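Predicted metal-dependent hydrolase of the TIM-barrel fold (PDB 2QPX) is a zinc-binding protein of the amidohydrolase family whose substrate is unknown and which probably acts as a metal-dependent hydrolase. Local coordinates at residues F151-D154 with V155-A158; D49-R53 with L54-G58; E303-L307 with A308-R312. All blocks are in the same frame, centred on the assembly; numbering follows the deposited sequence. Where two conformers were deposited one is given.

Interaction 1: F151-D154 with V155-A158; sequences FSND and VKQA
Val-155 lays its CG2 methyl over one face of the Phe-151 ring, 3.9 Å from the ring centroid and displaced toward the rim beside CZ. The methyl gets there because CG1 takes the position anti to the backbone N (chi1 168°), which turns CG2 back toward the preceding turn. A beta-branched valine suits the spot, since it also packs on Tyr-128 and Phe-166. The backbone of both residues belongs to the i to i+4 ladder of an alpha-helix, Val-155 N to Phe-151 O (3.0 Å) and Lys-156 N to Ser-152 O (3.0 Å). These are the last turns of helix 144-156, and the ladder frays at Gln-157, whose N makes weak bonds to both Asn-153 O and Asp-154 O. On the polar side one water donates to Ser-152 OG and Asn-153 OD1 and accepts from Lys-156 NZ (2.8 Å), whose charge also makes a cation-pi contact with Phe-217. A second water donates to Asp-154 OD1 (2.7 Å) and Gln-157 OE1, joining two acceptors that could not bond directly. Farther out, Ser-152 OG bonds to Trp-148 O, Asp-154 OD2 to Tyr-128 OH, and Phe-151 packs on Met-210 and Val-214 of helix 204-221.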
loop_
_atom_site.group_PDB
_atom_site.type_symbol
_atom_site.label_atom_id
_atom_site.label_comp_id
_atom_site.label_asym_id
_atom_site.label_seq_id
_atom_site.Cartn_x
_atom_site.Cartn_y
_atom_site.Cartn_z
ATOM N N PHE A 151 -6.182 34.051 20.070
ATOM C CA PHE A 151 -6.457 32.693 19.605
ATOM C C PHE A 151 -6.029 31.685 20.662
ATOM O O PHE A 151 -6.794 30.775 20.992
ATOM C CB PHE A 151 -5.772 32.443 18.258
ATOM C CG PHE A 151 -5.756 30.993 17.834
ATOM C CD1 PHE A 151 -6.931 30.347 17.491
ATOM C CD2 PHE A 151 -4.597 30.249 17.881
ATOM C CE1 PHE A 151 -6.906 28.981 17.136
ATOM C CE2 PHE A 151 -4.580 28.891 17.522
ATOM C CZ PHE A 151 -5.731 28.278 17.132
ATOM N N SER A 152 -4.805 31.826 21.181
ATOM C CA SER A 152 -4.339 30.887 22.185
ATOM C C SER A 152 -5.224 30.929 23.436
ATOM O O SER A 152 -5.468 29.904 24.077
ATOM C CB SER A 152 -2.829 31.124 22.517
ATOM O OG SER A 152 -2.618 32.374 23.104
ATOM N N ASN A 153 -5.663 32.112 23.851
ATOM C CA ASN A 153 -6.603 32.174 24.991
ATOM C C ASN A 153 -7.896 31.379 24.700
ATOM O O ASN A 153 -8.392 30.669 25.563
ATOM C CB ASN A 153 -6.965 33.613 25.348
ATOM C CG ASN A 153 -5.856 34.330 26.107
ATOM O OD1 ASN A 153 -4.933 33.706 26.639
ATOM N ND2 ASN A 153 -5.971 35.664 26.182
ATOM N N ASP A 154 -8.418 31.491 23.473
ATOM C CA ASP A 154 -9.611 30.743 23.076
ATOM C C ASP A 154 -9.407 29.221 23.141
ATOM O O ASP A 154 -10.254 28.492 23.637
ATOM C CB ASP A 154 -10.099 31.209 21.716
ATOM C CG ASP A 154 -11.570 30.938 21.503
ATOM O OD1 ASP A 154 -12.381 31.591 22.184
ATOM O OD2 ASP A 154 -11.937 30.072 20.672
ATOM N N VAL A 155 -8.242 28.779 22.718
ATOM C CA VAL A 155 -7.880 27.362 22.764
ATOM C C VAL A 155 -7.825 26.892 24.227
ATOM O O VAL A 155 -8.327 25.812 24.560
ATOM C CB VAL A 155 -6.543 27.083 22.014
ATOM C CG1 VAL A 155 -6.012 25.677 22.297
ATOM C CG2 VAL A 155 -6.736 27.334 20.517
ATOM N N LYS A 156 -7.182 27.698 25.078
ATOM C CA LYS A 156 -7.070 27.393 26.485
ATOM C C LYS A 156 -8.432 27.309 27.184
ATOM O O LYS A 156 -8.561 26.620 28.190
ATOM C CB LYS A 156 -6.167 28.431 27.178
ATOM C CG LYS A 156 -4.716 28.325 26.804
ATOM C CD LYS A 156 -3.958 29.527 27.342
ATOM C CE LYS A 156 -2.495 29.510 26.988
ATOM N NZ LYS A 156 -1.757 30.670 27.529
ATOM N N GLN A 157 -9.413 28.039 26.679
ATOM C CA GLN A 157 -10.761 28.107 27.246
ATOM C C GLN A 157 -11.741 27.077 26.652
ATOM O O GLN A 157 -12.951 27.082 27.003
ATOM C CB GLN A 157 -11.345 29.499 27.024
ATOM C CG GLN A 157 -10.632 30.616 27.802
ATOM C CD GLN A 157 -10.882 32.032 27.227
ATOM O OE1 GLN A 157 -11.687 32.244 26.295
ATOM N NE2 GLN A 157 -10.144 33.015 27.776
ATOM N N ALA A 158 -11.248 26.216 25.739
ATOM C CA ALA A 158 -12.177 25.344 25.005
ATOM C C ALA A 158 -12.927 24.435 25.940
ATOM O O ALA A 158 -14.139 24.258 25.771
ATOM C CB ALA A 158 -11.463 24.546 23.867
HETATM O O HOH W 1 -2.589 32.764 25.789
HETATM O O HOH W 2 -11.747 33.604 23.821
#

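Interaction 2: D49-R53 with L54-G58; sequences DTKNR and LAYHG. With EDO (1,2-ethanediol), chain E.
Lys-51 and Tyr-56 meet through carbon: in the lysine conformer described, CG sits over one face of the tyrosine ring, 3.8 Å from its centroid, a CH-pi contact. With CG of Tyr-56 anti to the backbone N (chi1 169°), the ring reaches back from helix 54-66 over the type I turn Thr-50 to Arg-53, and the extended lysine crosses it with CE near the hydroxyl. Among hydrogen bonds, His-57 NE2 shares its N-H between Lys-51 O (2.8 Å), where the bond is bent to 131°, and an oxygen of 1,2-ethanediol. Arg-53 O lies in the imidazole plane at its edge, 3.3 Å from His-57 CD2. One water accepts from Arg-53 NH1 and donates to Thr-50 O (2.8 Å); another links Lys-51 NZ to Tyr-56 OH. Both polar ends have partners on helix 30-37, Lys-51 NZ in a salt bridge with Asp-32 and Tyr-56 OH bonded to Asp-31, while Arg-53 NE bonds to Leu-307 O of the second subunit. Replacing the Tyr-56 ring with an alanine is likely to cost the lysine methylenes their aromatic face and Asp-31 its hydroxyl partner. Lysine thus appears to serve twice, its apolar stem covering the ring and its charge probably stabilised by Asp-32.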
loop_
_atom_site.group_PDB
_atom_site.type_symbol
_atom_site.label_atom_id
_atom_site.label_comp_id
_atom_site.label_asym_id
_atom_site.label_seq_id
_atom_site.Cartn_x
_atom_site.Cartn_y
_atom_site.Cartn_z
ATOM N N ASP A 49 -21.249 10.356 -12.632
ATOM C CA ASP A 49 -20.103 9.520 -12.244
ATOM C C ASP A 49 -20.136 9.178 -10.747
ATOM O O ASP A 49 -19.891 8.053 -10.349
ATOM C CB ASP A 49 -18.793 10.223 -12.605
ATOM C CG ASP A 49 -18.605 10.452 -14.113
ATOM O OD1 ASP A 49 -19.362 9.956 -14.948
ATOM O OD2 ASP A 49 -17.656 11.169 -14.467
ATOM N N THR A 50 -20.439 10.174 -9.899
ATOM C CA THR A 50 -20.604 9.926 -8.488
ATOM C C THR A 50 -21.657 8.847 -8.240
ATOM O O THR A 50 -21.493 8.002 -7.370
ATOM C CB THR A 50 -20.956 11.237 -7.765
ATOM O OG1 THR A 50 -19.817 12.108 -7.864
ATOM C CG2 THR A 50 -21.366 10.989 -6.273
ATOM N N LYS A 51 -22.742 8.887 -9.003
ATOM C CA LYS A 51 -23.849 7.925 -8.839
ATOM C C LYS A 51 -23.501 6.520 -9.336
ATOM O O LYS A 51 -24.251 5.578 -9.113
ATOM C CB LYS A 51 -25.127 8.453 -9.504
ATOM C CG LYS A 51 -25.745 9.615 -8.763
ATOM C CD LYS A 51 -27.026 10.117 -9.434
ATOM C CE LYS A 51 -27.678 11.217 -8.633
ATOM N NZ LYS A 51 -28.788 11.868 -9.387
ATOM N N ASN A 52 -22.340 6.386 -9.987
ATOM C CA ASN A 52 -21.829 5.108 -10.402
ATOM C C ASN A 52 -20.742 4.549 -9.485
ATOM O O ASN A 52 -20.019 3.605 -9.842
ATOM C CB ASN A 52 -21.384 5.160 -11.889
ATOM C CG ASN A 52 -22.553 5.027 -12.845
ATOM O OD1 ASN A 52 -22.824 5.927 -13.638
ATOM N ND2 ASN A 52 -23.246 3.923 -12.765
ATOM N N ARG A 53 -20.645 5.090 -8.286
ATOM C CA ARG A 53 -19.873 4.536 -7.183
ATOM C C ARG A 53 -20.795 3.781 -6.277
ATOM O O ARG A 53 -21.989 4.110 -6.187
ATOM C CB ARG A 53 -19.207 5.654 -6.383
ATOM C CG ARG A 53 -18.296 6.543 -7.230
ATOM C CD ARG A 53 -17.753 7.724 -6.462
ATOM N NE ARG A 53 -16.876 7.345 -5.371
ATOM C CZ ARG A 53 -17.148 7.419 -4.072
ATOM N NH1 ARG A 53 -18.326 7.790 -3.608
ATOM N NH2 ARG A 53 -16.207 7.131 -3.214
ATOM N N LEU A 54 -20.240 2.842 -5.521
ATOM C CA LEU A 54 -21.039 2.027 -4.635
ATOM C C LEU A 54 -21.647 2.807 -3.459
ATOM O O LEU A 54 -22.782 2.491 -3.036
ATOM C CB LEU A 54 -20.226 0.839 -4.117
ATOM C CG LEU A 54 -21.036 -0.301 -3.491
ATOM C CD1 LEU A 54 -22.069 -0.874 -4.512
ATOM C CD2 LEU A 54 -20.130 -1.444 -3.004
ATOM N N ALA A 55 -20.970 3.831 -2.948
ATOM C CA ALA A 55 -21.450 4.544 -1.762
ATOM C C ALA A 55 -22.871 5.084 -1.955
ATOM O O ALA A 55 -23.711 4.979 -1.079
ATOM C CB ALA A 55 -20.486 5.700 -1.374
ATOM N N TYR A 56 -23.104 5.714 -3.101
ATOM C CA TYR A 56 -24.427 6.271 -3.384
ATOM C C TYR A 56 -25.483 5.179 -3.314
ATOM O O TYR A 56 -26.581 5.390 -2.738
ATOM C CB TYR A 56 -24.438 6.973 -4.732
ATOM C CG TYR A 56 -25.813 7.368 -5.244
ATOM C CD1 TYR A 56 -26.555 8.356 -4.632
ATOM C CD2 TYR A 56 -26.348 6.732 -6.340
ATOM C CE1 TYR A 56 -27.816 8.706 -5.137
ATOM C CE2 TYR A 56 -27.569 7.060 -6.837
ATOM C CZ TYR A 56 -28.300 8.064 -6.257
ATOM O OH TYR A 56 -29.563 8.385 -6.782
ATOM N N HIS A 57 -25.184 4.043 -3.918
ATOM C CA HIS A 57 -26.135 2.924 -3.855
ATOM C C HIS A 57 -26.376 2.398 -2.463
ATOM O O HIS A 57 -27.520 2.017 -2.132
ATOM C CB HIS A 57 -25.727 1.842 -4.831
ATOM C CG HIS A 57 -25.838 2.297 -6.242
ATOM N ND1 HIS A 57 -26.972 2.117 -7.004
ATOM C CD2 HIS A 57 -24.979 3.022 -7.020
ATOM C CE1 HIS A 57 -26.797 2.679 -8.190
ATOM N NE2 HIS A 57 -25.592 3.235 -8.226
ATOM N N GLY A 58 -25.355 2.400 -1.616
ATOM C CA GLY A 58 -25.535 2.092 -0.201
ATOM C C GLY A 58 -26.448 3.075 0.479
ATOM O O GLY A 58 -27.298 2.687 1.265
HETATM C C1 EDO E . -26.957 5.507 -11.049
HETATM O O1 EDO E . -26.977 6.710 -11.790
HETATM C C2 EDO E . -26.320 4.482 -11.995
HETATM O O2 EDO E . -25.558 3.555 -11.236
HETATM O O HOH W 3 -21.038 7.751 -4.638
HETATM O O HOH W 4 -31.033 9.880 -9.230
#

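Interaction 3: E303-L307 with A308-R312; sequences EAVEL and APYTR
The Tyr-310 ring is met obliquely by Val-305, whose CG2 methyl comes to 3.9 Å from CE1 of the tyrosine while the valine CB stands only slightly farther off; the two side chains cross at about a right angle. Elsewhere round the ring, Trp-355 stacks on it and Phe-341 meets it with its plane inclined at about 50°, so this tyrosine belongs to an aromatic cluster formed with helices 323-342 and 349-367. The setting is a helix-to-strand connection of the TIM barrel: helix 297-304 ends, at Val-305 the backbone departs from helical angles, and the chain runs on to strand 313-314.

With CG1 of Val-305 anti to the carbonyl carbon (chi1 -61°), CG2 falls between the backbone N and that carbon and meets Tyr-310; a branched apolar residue suits this buried place. The backbone bonding slackens here, for Glu-306 N makes a weak bond to Glu-303 O (3.3 Å). Ala-308 suits its buried place by being small: its CB comes within 3.8 Å of Ala-304 O. Pro-309 follows in an extended conformation, and Pro-309 O accepts a bond from Arg-312 N (3.0 Å). The third subunit abuts this segment, with its Tyr-231 against Leu-307, its Tyr-45 against Pro-309 and its Asp-49 in a salt bridge with Arg-312.

No direct hydrogen bond joins 303-307 to 308-312; water does the polar work. One water donates to Ala-308 O (2.9 Å) and, weakly, to Val-305 O. Tyr-310 OH is hydrogen-bonded to His-340 NE2, and it also shares a second water with Val-305 O, which lies 2.7 Å from the water oxygen while the phenolic OH lies 2.8 Å from it.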
loop_
_atom_site.group_PDB
_atom_site.type_symbol
_atom_site.label_atom_id
_atom_site.label_comp_id
_atom_site.label_asym_id
_atom_site.label_seq_id
_atom_site.Cartn_x
_atom_site.Cartn_y
_atom_site.Cartn_z
ATOM N N GLU A 303 -6.596 -4.956 7.528
ATOM C CA GLU A 303 -5.250 -4.440 7.271
ATOM C C GLU A 303 -4.814 -3.473 8.387
ATOM O O GLU A 303 -3.679 -3.532 8.861
ATOM C CB GLU A 303 -5.175 -3.733 5.912
ATOM C CG GLU A 303 -5.269 -4.643 4.697
ATOM C CD GLU A 303 -5.529 -3.888 3.393
ATOM O OE1 GLU A 303 -5.188 -2.683 3.304
ATOM O OE2 GLU A 303 -6.103 -4.506 2.446
ATOM N N ALA A 304 -5.762 -2.645 8.815
ATOM C CA ALA A 304 -5.553 -1.630 9.850
ATOM C C ALA A 304 -5.107 -2.204 11.192
ATOM O O ALA A 304 -4.366 -1.553 11.920
ATOM C CB ALA A 304 -6.844 -0.782 10.030
ATOM N N VAL A 305 -5.573 -3.401 11.526
ATOM C CA VAL A 305 -5.272 -4.013 12.824
ATOM C C VAL A 305 -4.212 -5.114 12.793
ATOM O O VAL A 305 -4.032 -5.846 13.767
ATOM C CB VAL A 305 -6.579 -4.527 13.494
ATOM C CG1 VAL A 305 -7.556 -3.375 13.752
ATOM C CG2 VAL A 305 -7.254 -5.658 12.715
ATOM N N GLU A 306 -3.475 -5.245 11.699
ATOM C CA GLU A 306 -2.400 -6.247 11.637
ATOM C C GLU A 306 -1.372 -6.074 12.753
ATOM O O GLU A 306 -0.919 -7.067 13.341
ATOM C CB GLU A 306 -1.740 -6.197 10.242
ATOM C CG GLU A 306 -2.625 -6.783 9.187
ATOM C CD GLU A 306 -2.190 -6.518 7.766
ATOM O OE1 GLU A 306 -1.276 -5.700 7.535
ATOM O OE2 GLU A 306 -2.777 -7.154 6.839
ATOM N N LEU A 307 -1.013 -4.830 13.073
ATOM C CA LEU A 307 -0.068 -4.532 14.139
ATOM C C LEU A 307 -0.639 -3.728 15.283
ATOM O O LEU A 307 -0.063 -3.691 16.329
ATOM C CB LEU A 307 1.139 -3.739 13.609
ATOM C CG LEU A 307 2.041 -4.411 12.579
ATOM C CD1 LEU A 307 3.173 -3.463 12.165
ATOM C CD2 LEU A 307 2.578 -5.736 13.083
ATOM N N ALA A 308 -1.751 -3.035 15.096
ATOM C CA ALA A 308 -2.248 -2.157 16.144
ATOM C C ALA A 308 -2.762 -2.933 17.339
ATOM O O ALA A 308 -3.357 -4.007 17.187
ATOM C CB ALA A 308 -3.450 -1.316 15.597
ATOM N N PRO A 309 -2.724 -2.309 18.517
ATOM C CA PRO A 309 -3.539 -2.841 19.608
ATOM C C PRO A 309 -5.021 -2.593 19.307
ATOM O O PRO A 309 -5.386 -1.529 18.825
ATOM C CB PRO A 309 -3.115 -1.999 20.808
ATOM C CG PRO A 309 -1.826 -1.341 20.401
ATOM C CD PRO A 309 -1.996 -1.113 18.947
ATOM N N TYR A 310 -5.863 -3.545 19.680
ATOM C CA TYR A 310 -7.285 -3.402 19.451
ATOM C C TYR A 310 -7.874 -2.271 20.298
ATOM O O TYR A 310 -8.930 -1.736 19.961
ATOM C CB TYR A 310 -8.024 -4.742 19.731
ATOM C CG TYR A 310 -7.785 -5.769 18.652
ATOM C CD1 TYR A 310 -8.445 -5.703 17.428
ATOM C CD2 TYR A 310 -6.927 -6.856 18.857
ATOM C CE1 TYR A 310 -8.212 -6.651 16.412
ATOM C CE2 TYR A 310 -6.697 -7.791 17.864
ATOM C CZ TYR A 310 -7.345 -7.713 16.649
ATOM O OH TYR A 310 -7.136 -8.652 15.674
ATOM N N THR A 311 -7.149 -1.878 21.356
ATOM C CA THR A 311 -7.532 -0.790 22.223
ATOM C C THR A 311 -7.120 0.609 21.716
ATOM O O THR A 311 -7.298 1.599 22.421
ATOM C CB THR A 311 -6.972 -1.003 23.614
ATOM O OG1 THR A 311 -5.558 -1.234 23.520
ATOM C CG2 THR A 311 -7.713 -2.198 24.299
ATOM N N ARG A 312 -6.621 0.681 20.471
ATOM C CA ARG A 312 -6.248 1.966 19.864
ATOM C C ARG A 312 -7.069 2.364 18.650
ATOM O O ARG A 312 -6.961 3.508 18.192
ATOM C CB ARG A 312 -4.780 1.960 19.486
ATOM C CG ARG A 312 -3.806 1.896 20.707
ATOM C CD ARG A 312 -3.871 3.118 21.617
ATOM N NE ARG A 312 -2.730 3.071 22.523
ATOM C CZ ARG A 312 -1.489 3.396 22.173
ATOM N NH1 ARG A 312 -1.250 3.984 20.999
ATOM N NH2 ARG A 312 -0.501 3.167 23.009
HETATM O O HOH W 5 -2.778 -6.786 16.778
HETATM O O HOH W 6 -4.516 -8.273 14.799
#

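How the interactions relate
Along the chain interaction 2 comes first, then interaction 1, then interaction 3, and no two touch. Interactions 1 and 2 lie on opposite sides of the chain's centre, their centres 41 Å apart; interaction 3 is 33 Å from interaction 1 and 29 Å from interaction 2, centre to centre. They share no helix: interaction 2 joins helix 47-50 to helix 54-66, interaction 1 lies at the end of helix 144-156, and interaction 3 leads from helix 297-304 into strand 313-314 of the barrel. Interactions 2 and 3 are related through the trimer, because residues of interaction 2 in one subunit meet those of interaction 3 in another, whereas interaction 1 touches no other chain.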